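Local coordinates for DPS family protein (Vibrio cholerae O1 biovar El Tor, PDB 3IQ1), which probably binds ferric iron and acts as a metal-ion oxidoreductase, as a twelve-subunit assembly of the ferritin-like Dps family, at residues A22-L27 and R80-F85; Y30-M35 and G87-A92; I116-Q121 and R145-L150. All coordinates share one frame; numbering follows the deposited sequence.

Interaction 1: A22-L27 and R80-F85; sequences ALNNLL and RPMHSF
Arg80 turns its backbone carbonyl oxygen toward the amide of Asn24, at the point where the loop leading into the short Dps helix 85-91 drapes over the ferritin-like four-helix bundle. In the model Asn24 OD1 lies 2.9 Å from Arg80 O. The Asn24 amide is probably turned over, so the identity of its two ends is uncertain; the group as a whole nevertheless faces the loop backbone. The Arg80 side chain reaches instead to a salt bridge from NE to Asp99 of the second subunit. Pro81 follows and sets its CA and ring beside helix 13-43, with CB 4.3 Å from Leu27 CD2, a light apolar contact. Leu27 reaches the loop because CG stands opposite the backbone N (chi1 175°), which sends one methyl forward.

Met82, a selenomethionine here, does most of the touching on the loop side. Its backbone N sits 2.8 Å from Asn24 ND2 as modelled, so the Asn24 amide spans Arg80 O and Met82 N; with the amide turned back, both approaches may be hydrogen bonds. Bent at its last torsion (chi3 -73°), the Met82 side chain curls its terminal methyl onto the helix, where CE rests 3.5 Å from Asn24 O and 3.8 Å from Asn24 CB. On the backbone side of the same residue, Leu27 CD2 approaches Met82 O to 3.6 Å. Met82 O also bonds to the hydroxyl of Tyr88 on helix 85-91, tying the loop to the helix it leads into. Beyond it, Ser84 is the N-cap of that helix, its OG bonded to Gly87 N.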
loop_
_atom_site.group_PDB
_atom_site.type_symbol
_atom_site.label_atom_id
_atom_site.label_comp_id
_atom_site.label_asym_id
_atom_site.label_seq_id
_atom_site.Cartn_x
_atom_site.Cartn_y
_atom_site.Cartn_z
ATOM N N ALA B 22 13.643 39.722 4.782
ATOM C CA ALA B 22 12.456 39.539 5.621
ATOM C C ALA B 22 12.146 38.048 5.817
ATOM O O ALA B 22 11.795 37.620 6.940
ATOM C CB ALA B 22 11.231 40.210 4.991
ATOM N N LEU B 23 12.306 37.266 4.734
ATOM C CA LEU B 23 12.153 35.841 4.815
ATOM C C LEU B 23 13.173 35.180 5.781
ATOM O O LEU B 23 12.864 34.206 6.455
ATOM C CB LEU B 23 12.177 35.182 3.456
ATOM C CG LEU B 23 10.960 35.475 2.517
ATOM C CD1 LEU B 23 11.319 35.089 1.099
ATOM C CD2 LEU B 23 9.689 34.733 2.990
ATOM N N ASN B 24 14.392 35.665 5.777
ATOM C CA ASN B 24 15.402 35.177 6.676
ATOM C C ASN B 24 15.046 35.490 8.104
ATOM O O ASN B 24 15.266 34.639 8.994
ATOM C CB ASN B 24 16.776 35.790 6.349
ATOM C CG ASN B 24 17.645 34.887 5.582
ATOM O OD1 ASN B 24 18.362 35.333 4.633
ATOM N ND2 ASN B 24 17.644 33.619 5.959
ATOM N N ASN B 25 14.480 36.667 8.373
ATOM C CA ASN B 25 14.033 36.950 9.772
ATOM C C ASN B 25 12.898 36.023 10.166
ATOM O O ASN B 25 12.801 35.538 11.276
ATOM C CB ASN B 25 13.656 38.413 9.957
ATOM C CG ASN B 25 14.852 39.312 9.949
ATOM O OD1 ASN B 25 15.991 38.903 10.307
ATOM N ND2 ASN B 25 14.613 40.592 9.595
ATOM N N LEU B 26 12.030 35.735 9.213
ATOM C CA LEU B 26 10.965 34.771 9.455
ATOM C C LEU B 26 11.528 33.390 9.789
ATOM O O LEU B 26 11.049 32.726 10.698
ATOM C CB LEU B 26 10.018 34.698 8.278
ATOM C CG LEU B 26 8.791 33.765 8.374
ATOM C CD1 LEU B 26 7.812 34.183 9.432
ATOM C CD2 LEU B 26 8.128 33.682 7.007
ATOM N N LEU B 27 12.491 32.939 9.000
ATOM C CA LEU B 27 13.166 31.645 9.185
ATOM C C LEU B 27 13.776 31.556 10.577
ATOM O O LEU B 27 13.635 30.535 11.236
ATOM C CB LEU B 27 14.219 31.472 8.083
ATOM C CG LEU B 27 15.106 30.243 8.195
ATOM C CD1 LEU B 27 14.285 28.968 8.189
ATOM C CD2 LEU B 27 16.117 30.240 7.076
ATOM N N ARG B 80 21.064 34.122 0.549
ATOM C CA ARG B 80 21.636 33.155 1.468
ATOM C C ARG B 80 20.718 32.861 2.653
ATOM O O ARG B 80 20.471 33.757 3.423
ATOM C CB ARG B 80 22.929 33.789 2.034
ATOM C CG ARG B 80 23.640 32.972 3.101
ATOM C CD ARG B 80 24.853 33.729 3.596
ATOM N NE ARG B 80 25.645 33.037 4.613
ATOM C CZ ARG B 80 25.318 32.932 5.902
ATOM N NH1 ARG B 80 24.178 33.402 6.387
ATOM N NH2 ARG B 80 26.134 32.268 6.720
ATOM N N PRO B 81 20.258 31.624 2.816
ATOM C CA PRO B 81 19.459 31.374 4.027
ATOM C C PRO B 81 20.349 31.301 5.261
ATOM O O PRO B 81 21.375 30.619 5.224
ATOM C CB PRO B 81 18.909 29.989 3.832
ATOM C CG PRO B 81 19.718 29.393 2.711
ATOM C CD PRO B 81 20.428 30.440 1.986
HETATM N N MSE B 82 19.930 31.959 6.323
HETATM C CA MSE B 82 20.591 31.806 7.590
HETATM C C MSE B 82 20.587 30.311 7.969
HETATM O O MSE B 82 19.574 29.648 7.836
HETATM C CB MSE B 82 19.893 32.619 8.660
HETATM C CG MSE B 82 20.697 33.618 9.265
HETATM SE SE MSE B 82 19.651 34.567 10.703
HETATM C CE MSE B 82 18.633 35.435 9.619
ATOM N N HIS B 83 21.721 29.823 8.433
ATOM C CA HIS B 83 21.921 28.403 8.664
ATOM C C HIS B 83 22.833 28.134 9.842
ATOM O O HIS B 83 23.602 27.189 9.853
ATOM C CB HIS B 83 22.354 27.665 7.383
ATOM C CG HIS B 83 23.559 28.252 6.705
ATOM N ND1 HIS B 83 24.798 27.651 6.714
ATOM C CD2 HIS B 83 23.694 29.376 5.985
ATOM C CE1 HIS B 83 25.647 28.391 5.998
ATOM N NE2 HIS B 83 24.993 29.435 5.538
ATOM N N SER B 84 22.696 28.948 10.884
ATOM C CA SER B 84 23.363 28.694 12.160
ATOM C C SER B 84 22.480 29.127 13.320
ATOM O O SER B 84 21.760 30.118 13.228
ATOM C CB SER B 84 24.694 29.442 12.271
ATOM O OG SER B 84 24.552 30.853 12.221
ATOM N N PHE B 85 22.602 28.372 14.405
ATOM C CA PHE B 85 21.932 28.702 15.694
ATOM C C PHE B 85 22.301 30.114 16.101
ATOM O O PHE B 85 21.465 30.871 16.545
ATOM C CB PHE B 85 22.361 27.735 16.806
ATOM C CG PHE B 85 21.876 26.285 16.648
ATOM C CD1 PHE B 85 20.830 25.904 15.800
ATOM C CD2 PHE B 85 22.449 25.297 17.434
ATOM C CE1 PHE B 85 20.445 24.547 15.709
ATOM C CE2 PHE B 85 22.036 23.975 17.363
ATOM C CZ PHE B 85 21.047 23.597 16.505
#

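Interaction 2: Y30-M35 and G87-A92; sequences YQVFYM and GYLKAA
Gln31 lays the start of its side chain over one face of the Tyr88 ring and carries its amide past the rim to the hydroxyl. Its CB stands above Tyr88 CD2, 3.6 Å from it. CG comes next and sits over the ring itself, 3.6 Å from the centroid of Tyr88 and well off centre, close to the rim at CE2, a CH-pi contact. At this point the side chain turns: the bend at chi2 (-80°) swings the amide over the rim toward the hydroxyl. CD is 3.6 Å from Tyr88 CE2, and the amide plane is inclined to the ring by about half a right angle. At the tip, NE2 donates a hydrogen bond to Tyr88 OH at 3.0 Å, with an N-H...O angle of 154° and the hydroxyl lying somewhat off the amide plane.

The hydroxyl has a second, stronger partner in Met82 O of the preceding loop. Since a carbonyl oxygen can only accept, Tyr88 OH gives its proton there and takes one from Gln31, which sets the direction of the O-H bond. This is where the short helix 85-91, the extra helix that Dps proteins carry in the connection between the second and third long helices of the ferritin-like bundle, crosses helix 13-43. The local axes come within 9.6 Å at 104°, close to perpendicular, so only a few residues can meet.

Next to Gln31 on helix 13-43, Val32 carries the apolar part: its CG2 lies 3.7 Å from the CB of Ala92, one turn on from Tyr88 and just after the short helix ends, and 4.3 Å from Leu89 CD2. Met35 of the second subunit packs on both Gln31 and Tyr88, placing the pair at a subunit interface.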
loop_
_atom_site.group_PDB
_atom_site.type_symbol
_atom_site.label_atom_id
_atom_site.label_comp_id
_atom_site.label_asym_id
_atom_site.label_seq_id
_atom_site.Cartn_x
_atom_site.Cartn_y
_atom_site.Cartn_z
ATOM N N TYR B 30 10.984 30.871 12.927
ATOM C CA TYR B 30 10.610 29.469 12.814
ATOM C C TYR B 30 11.526 28.538 13.557
ATOM O O TYR B 30 11.078 27.548 14.161
ATOM C CB TYR B 30 10.498 29.004 11.365
ATOM C CG TYR B 30 9.163 29.146 10.712
ATOM C CD1 TYR B 30 8.798 30.296 10.033
ATOM C CD2 TYR B 30 8.253 28.128 10.755
ATOM C CE1 TYR B 30 7.583 30.420 9.432
ATOM C CE2 TYR B 30 7.008 28.257 10.110
ATOM C CZ TYR B 30 6.678 29.389 9.488
ATOM O OH TYR B 30 5.427 29.484 8.893
ATOM N N GLN B 31 12.814 28.790 13.465
ATOM C CA GLN B 31 13.824 27.863 13.963
ATOM C C GLN B 31 13.765 27.866 15.505
ATOM O O GLN B 31 13.727 26.785 16.127
ATOM C CB GLN B 31 15.194 28.234 13.398
ATOM C CG GLN B 31 15.375 27.828 11.941
ATOM C CD GLN B 31 15.712 26.358 11.737
ATOM O OE1 GLN B 31 15.159 25.493 12.437
ATOM N NE2 GLN B 31 16.533 26.055 10.718
ATOM N N VAL B 32 13.733 29.060 16.119
ATOM C CA VAL B 32 13.574 29.142 17.568
ATOM C C VAL B 32 12.256 28.538 18.030
ATOM O O VAL B 32 12.216 27.779 19.007
ATOM C CB VAL B 32 13.744 30.573 18.084
ATOM C CG1 VAL B 32 13.519 30.654 19.640
ATOM C CG2 VAL B 32 15.156 31.119 17.767
ATOM N N PHE B 33 11.191 28.772 17.286
ATOM C CA PHE B 33 9.898 28.239 17.640
ATOM C C PHE B 33 9.874 26.702 17.537
ATOM O O PHE B 33 9.270 26.024 18.387
ATOM C CB PHE B 33 8.883 28.881 16.703
ATOM C CG PHE B 33 7.425 28.662 17.071
ATOM C CD1 PHE B 33 6.925 28.938 18.341
ATOM C CD2 PHE B 33 6.537 28.314 16.087
ATOM C CE1 PHE B 33 5.600 28.817 18.646
ATOM C CE2 PHE B 33 5.167 28.182 16.385
ATOM C CZ PHE B 33 4.697 28.450 17.675
ATOM N N TYR B 34 10.469 26.163 16.468
ATOM C CA TYR B 34 10.573 24.745 16.314
ATOM C C TYR B 34 11.281 24.117 17.538
ATOM O O TYR B 34 10.821 23.096 18.095
ATOM C CB TYR B 34 11.322 24.411 15.033
ATOM C CG TYR B 34 11.710 22.958 14.915
ATOM C CD1 TYR B 34 10.828 22.029 14.358
ATOM C CD2 TYR B 34 12.960 22.519 15.315
ATOM C CE1 TYR B 34 11.195 20.695 14.218
ATOM C CE2 TYR B 34 13.314 21.179 15.201
ATOM C CZ TYR B 34 12.415 20.275 14.664
ATOM O OH TYR B 34 12.724 18.933 14.537
HETATM N N MSE B 35 12.364 24.748 17.957
HETATM C CA MSE B 35 13.165 24.266 19.063
HETATM C C MSE B 35 12.307 24.285 20.316
HETATM O O MSE B 35 12.296 23.310 21.079
HETATM C CB MSE B 35 14.468 25.082 19.251
HETATM C CG MSE B 35 15.442 24.552 20.269
HETATM SE SE MSE B 35 16.158 22.856 19.590
HETATM C CE MSE B 35 15.306 21.779 20.782
ATOM N N GLY B 87 23.179 32.693 14.314
ATOM C CA GLY B 87 22.478 33.622 13.418
ATOM C C GLY B 87 21.011 33.741 13.777
ATOM O O GLY B 87 20.485 34.843 13.881
ATOM N N TYR B 88 20.355 32.613 13.994
ATOM C CA TYR B 88 18.948 32.626 14.359
ATOM C C TYR B 88 18.706 33.322 15.697
ATOM O O TYR B 88 17.755 34.089 15.818
ATOM C CB TYR B 88 18.366 31.200 14.393
ATOM C CG TYR B 88 18.471 30.379 13.136
ATOM C CD1 TYR B 88 18.214 30.936 11.910
ATOM C CD2 TYR B 88 18.699 29.033 13.190
ATOM C CE1 TYR B 88 18.283 30.193 10.745
ATOM C CE2 TYR B 88 18.766 28.292 12.056
ATOM C CZ TYR B 88 18.566 28.848 10.826
ATOM O OH TYR B 88 18.551 28.080 9.661
ATOM N N LEU B 89 19.547 33.092 16.702
ATOM C CA LEU B 89 19.360 33.752 17.986
ATOM C C LEU B 89 19.521 35.279 17.893
ATOM O O LEU B 89 18.863 36.007 18.644
ATOM C CB LEU B 89 20.328 33.191 19.003
ATOM C CG LEU B 89 19.995 31.799 19.505
ATOM C CD1 LEU B 89 21.128 31.298 20.390
ATOM C CD2 LEU B 89 18.672 31.734 20.230
ATOM N N LYS B 90 20.412 35.750 17.022
ATOM C CA LYS B 90 20.579 37.182 16.791
ATOM C C LYS B 90 19.355 37.813 16.158
ATOM O O LYS B 90 19.014 38.950 16.474
ATOM C CB LYS B 90 21.804 37.447 15.936
ATOM C CG LYS B 90 22.202 38.886 15.842
ATOM C CD LYS B 90 23.568 39.022 15.192
ATOM C CE LYS B 90 23.813 40.439 14.657
ATOM N NZ LYS B 90 25.235 40.578 14.178
ATOM N N ALA B 91 18.722 37.102 15.247
ATOM C CA ALA B 91 17.622 37.658 14.414
ATOM C C ALA B 91 16.220 37.442 14.950
ATOM O O ALA B 91 15.320 38.204 14.588
ATOM C CB ALA B 91 17.679 37.071 12.988
ATOM N N ALA B 92 15.984 36.416 15.760
ATOM C CA ALA B 92 14.619 36.038 16.133
ATOM C C ALA B 92 13.984 36.996 17.130
ATOM O O ALA B 92 14.686 37.533 18.006
ATOM C CB ALA B 92 14.618 34.672 16.731
#

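Interaction 3: I116-Q121 and R145-L150; sequences ILLHQQ and REQEKL
Leu117 sets its CB 3.9 Å from Gln147 OE1, while its CD1 passes the amide nitrogen of the same glutamine more distantly. Leu118 supplies the main apolar contact: CD2 lies 3.8 Å from Gln147 CB and 3.9 Å from Glu148 CG, touching only the aliphatic base of each polar chain. The carboxylate of Glu148 goes elsewhere, to Arg122 and to Arg73 of a third subunit.

The two segments belong to helices 103-131 and 134-158, the consecutive, roughly antiparallel last pair of the ferritin-like four-helix bundle. Their local axes approach to 10.1 Å at 151°.

Gln121, one turn beyond Leu117, makes a polar bond inside the bundle. Its chain is extended beyond CG and meets Gln147 at about a right angle, yet the two amide planes are nearly parallel. Gln121 NE2 donates to Gln147 OE1 at 2.8 Å, from a position tilted 32° out of the carbonyl plane of the acceptor. Both remaining amide ends are taken by one group: Tyr30 OH on helix 13-43 bonds to Gln121 OE1 and Gln147 NE2.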
loop_
_atom_site.group_PDB
_atom_site.type_symbol
_atom_site.label_atom_id
_atom_site.label_comp_id
_atom_site.label_asym_id
_atom_site.label_seq_id
_atom_site.Cartn_x
_atom_site.Cartn_y
_atom_site.Cartn_z
ATOM N N ILE B 116 3.146 35.826 16.100
ATOM C CA ILE B 116 4.323 36.460 15.477
ATOM C C ILE B 116 4.549 35.965 14.036
ATOM O O ILE B 116 4.714 36.758 13.121
ATOM C CB ILE B 116 5.601 36.263 16.341
ATOM C CG1 ILE B 116 5.479 37.145 17.595
ATOM C CG2 ILE B 116 6.810 36.594 15.547
ATOM C CD1 ILE B 116 6.507 36.891 18.647
ATOM N N LEU B 117 4.526 34.661 13.821
ATOM C CA LEU B 117 4.669 34.150 12.464
ATOM C C LEU B 117 3.588 34.750 11.559
ATOM O O LEU B 117 3.851 35.161 10.436
ATOM C CB LEU B 117 4.635 32.607 12.436
ATOM C CG LEU B 117 5.727 31.905 13.248
ATOM C CD1 LEU B 117 5.603 30.383 12.980
ATOM C CD2 LEU B 117 7.117 32.435 12.889
ATOM N N LEU B 118 2.332 34.731 12.000
ATOM C CA LEU B 118 1.258 35.227 11.138
ATOM C C LEU B 118 1.467 36.687 10.800
ATOM O O LEU B 118 1.290 37.086 9.667
ATOM C CB LEU B 118 -0.106 35.067 11.823
ATOM C CG LEU B 118 -0.694 33.673 11.805
ATOM C CD1 LEU B 118 -1.878 33.593 12.737
ATOM C CD2 LEU B 118 -1.094 33.185 10.416
ATOM N N HIS B 119 1.818 37.486 11.807
ATOM C CA HIS B 119 2.013 38.925 11.636
ATOM C C HIS B 119 3.123 39.150 10.608
ATOM O O HIS B 119 2.976 39.978 9.682
ATOM C CB HIS B 119 2.362 39.495 13.005
ATOM C CG HIS B 119 2.439 40.969 13.063
ATOM N ND1 HIS B 119 3.584 41.653 12.734
ATOM C CD2 HIS B 119 1.553 41.889 13.513
ATOM C CE1 HIS B 119 3.378 42.944 12.901
ATOM N NE2 HIS B 119 2.167 43.116 13.407
ATOM N N GLN B 120 4.230 38.433 10.748
ATOM C CA GLN B 120 5.397 38.618 9.846
ATOM C C GLN B 120 5.081 38.131 8.447
ATOM O O GLN B 120 5.439 38.762 7.462
ATOM C CB GLN B 120 6.630 37.871 10.320
ATOM C CG GLN B 120 7.489 38.486 11.230
ATOM C CD GLN B 120 8.679 37.523 11.389
ATOM O OE1 GLN B 120 8.475 36.389 11.785
ATOM N NE2 GLN B 120 9.800 37.901 10.939
ATOM N N GLN B 121 4.331 37.016 8.354
ATOM C CA GLN B 121 3.927 36.482 7.045
ATOM C C GLN B 121 2.981 37.429 6.314
ATOM O O GLN B 121 3.128 37.592 5.119
ATOM C CB GLN B 121 3.351 35.085 7.203
ATOM C CG GLN B 121 4.451 34.119 7.620
ATOM C CD GLN B 121 4.076 32.812 8.231
ATOM O OE1 GLN B 121 4.925 31.944 8.303
ATOM N NE2 GLN B 121 2.799 32.588 8.556
ATOM N N ARG B 145 -2.925 30.649 5.855
ATOM C CA ARG B 145 -4.227 30.008 5.946
ATOM C C ARG B 145 -4.138 28.781 6.889
ATOM O O ARG B 145 -5.096 28.476 7.617
ATOM C CB ARG B 145 -4.736 29.628 4.582
ATOM C CG ARG B 145 -4.006 28.503 3.925
ATOM C CD ARG B 145 -4.327 28.438 2.429
ATOM N NE ARG B 145 -5.712 28.021 2.218
ATOM C CZ ARG B 145 -6.191 27.539 1.064
ATOM N NH1 ARG B 145 -7.441 27.134 0.980
ATOM N NH2 ARG B 145 -5.432 27.476 0.012
ATOM N N GLU B 146 -3.023 28.057 6.822
ATOM C CA GLU B 146 -2.837 26.888 7.636
ATOM C C GLU B 146 -2.727 27.269 9.115
ATOM O O GLU B 146 -3.300 26.597 10.031
ATOM C CB GLU B 146 -1.614 26.077 7.177
ATOM C CG GLU B 146 -1.814 25.454 5.787
ATOM C CD GLU B 146 -0.573 24.818 5.233
ATOM O OE1 GLU B 146 0.303 24.468 6.036
ATOM O OE2 GLU B 146 -0.493 24.615 3.985
ATOM N N GLN B 147 -1.998 28.351 9.365
ATOM C CA GLN B 147 -1.673 28.698 10.747
ATOM C C GLN B 147 -2.809 29.407 11.409
ATOM O O GLN B 147 -3.001 29.287 12.627
ATOM C CB GLN B 147 -0.341 29.440 10.870
ATOM C CG GLN B 147 0.766 28.490 10.545
ATOM C CD GLN B 147 2.118 29.167 10.346
ATOM O OE1 GLN B 147 2.200 30.404 10.262
ATOM N NE2 GLN B 147 3.153 28.378 10.265
ATOM N N GLU B 148 -3.635 30.107 10.642
ATOM C CA GLU B 148 -4.879 30.657 11.190
ATOM C C GLU B 148 -5.778 29.531 11.722
ATOM O O GLU B 148 -6.275 29.626 12.825
ATOM C CB GLU B 148 -5.622 31.505 10.168
ATOM C CG GLU B 148 -4.924 32.821 9.846
ATOM C CD GLU B 148 -5.562 33.630 8.756
ATOM O OE1 GLU B 148 -6.298 33.048 7.914
ATOM O OE2 GLU B 148 -5.309 34.864 8.672
ATOM N N LYS B 149 -5.909 28.457 10.957
ATOM C CA LYS B 149 -6.706 27.303 11.341
ATOM C C LYS B 149 -6.133 26.737 12.644
ATOM O O LYS B 149 -6.879 26.448 13.593
ATOM C CB LYS B 149 -6.741 26.242 10.229
ATOM C CG LYS B 149 -7.597 25.086 10.614
ATOM C CD LYS B 149 -7.463 23.955 9.641
ATOM C CE LYS B 149 -8.170 22.740 10.149
ATOM N NZ LYS B 149 -8.169 21.617 9.092
ATOM N N LEU B 150 -4.815 26.593 12.702
ATOM C CA LEU B 150 -4.194 26.000 13.874
ATOM C C LEU B 150 -4.407 26.872 15.079
ATOM O O LEU B 150 -4.689 26.372 16.184
ATOM C CB LEU B 150 -2.712 25.760 13.641
ATOM C CG LEU B 150 -1.939 25.029 14.755
ATOM C CD1 LEU B 150 -2.662 23.744 15.296
ATOM C CD2 LEU B 150 -0.504 24.685 14.276
#

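In the fold
Interactions 1 and 2 are neighbours, their centres about 8 Å apart; both use helix 13-43, and their segments alternate along the chain. Together they hold the loop and short helix 85-91 against the bundle, on the side that meets the second subunit. Interaction 3 comes later in the chain and joins helices 103-131 and 134-158 on the opposite side of the chain's centre, about 18 Å from interaction 1 and 17 Å from interaction 2, facing a third subunit. Helix 13-43 bridges the two sides: Leu26 and Phe33 pack on Leu117. One polypeptide thus presents different faces to different partners in the twelve-chain assembly.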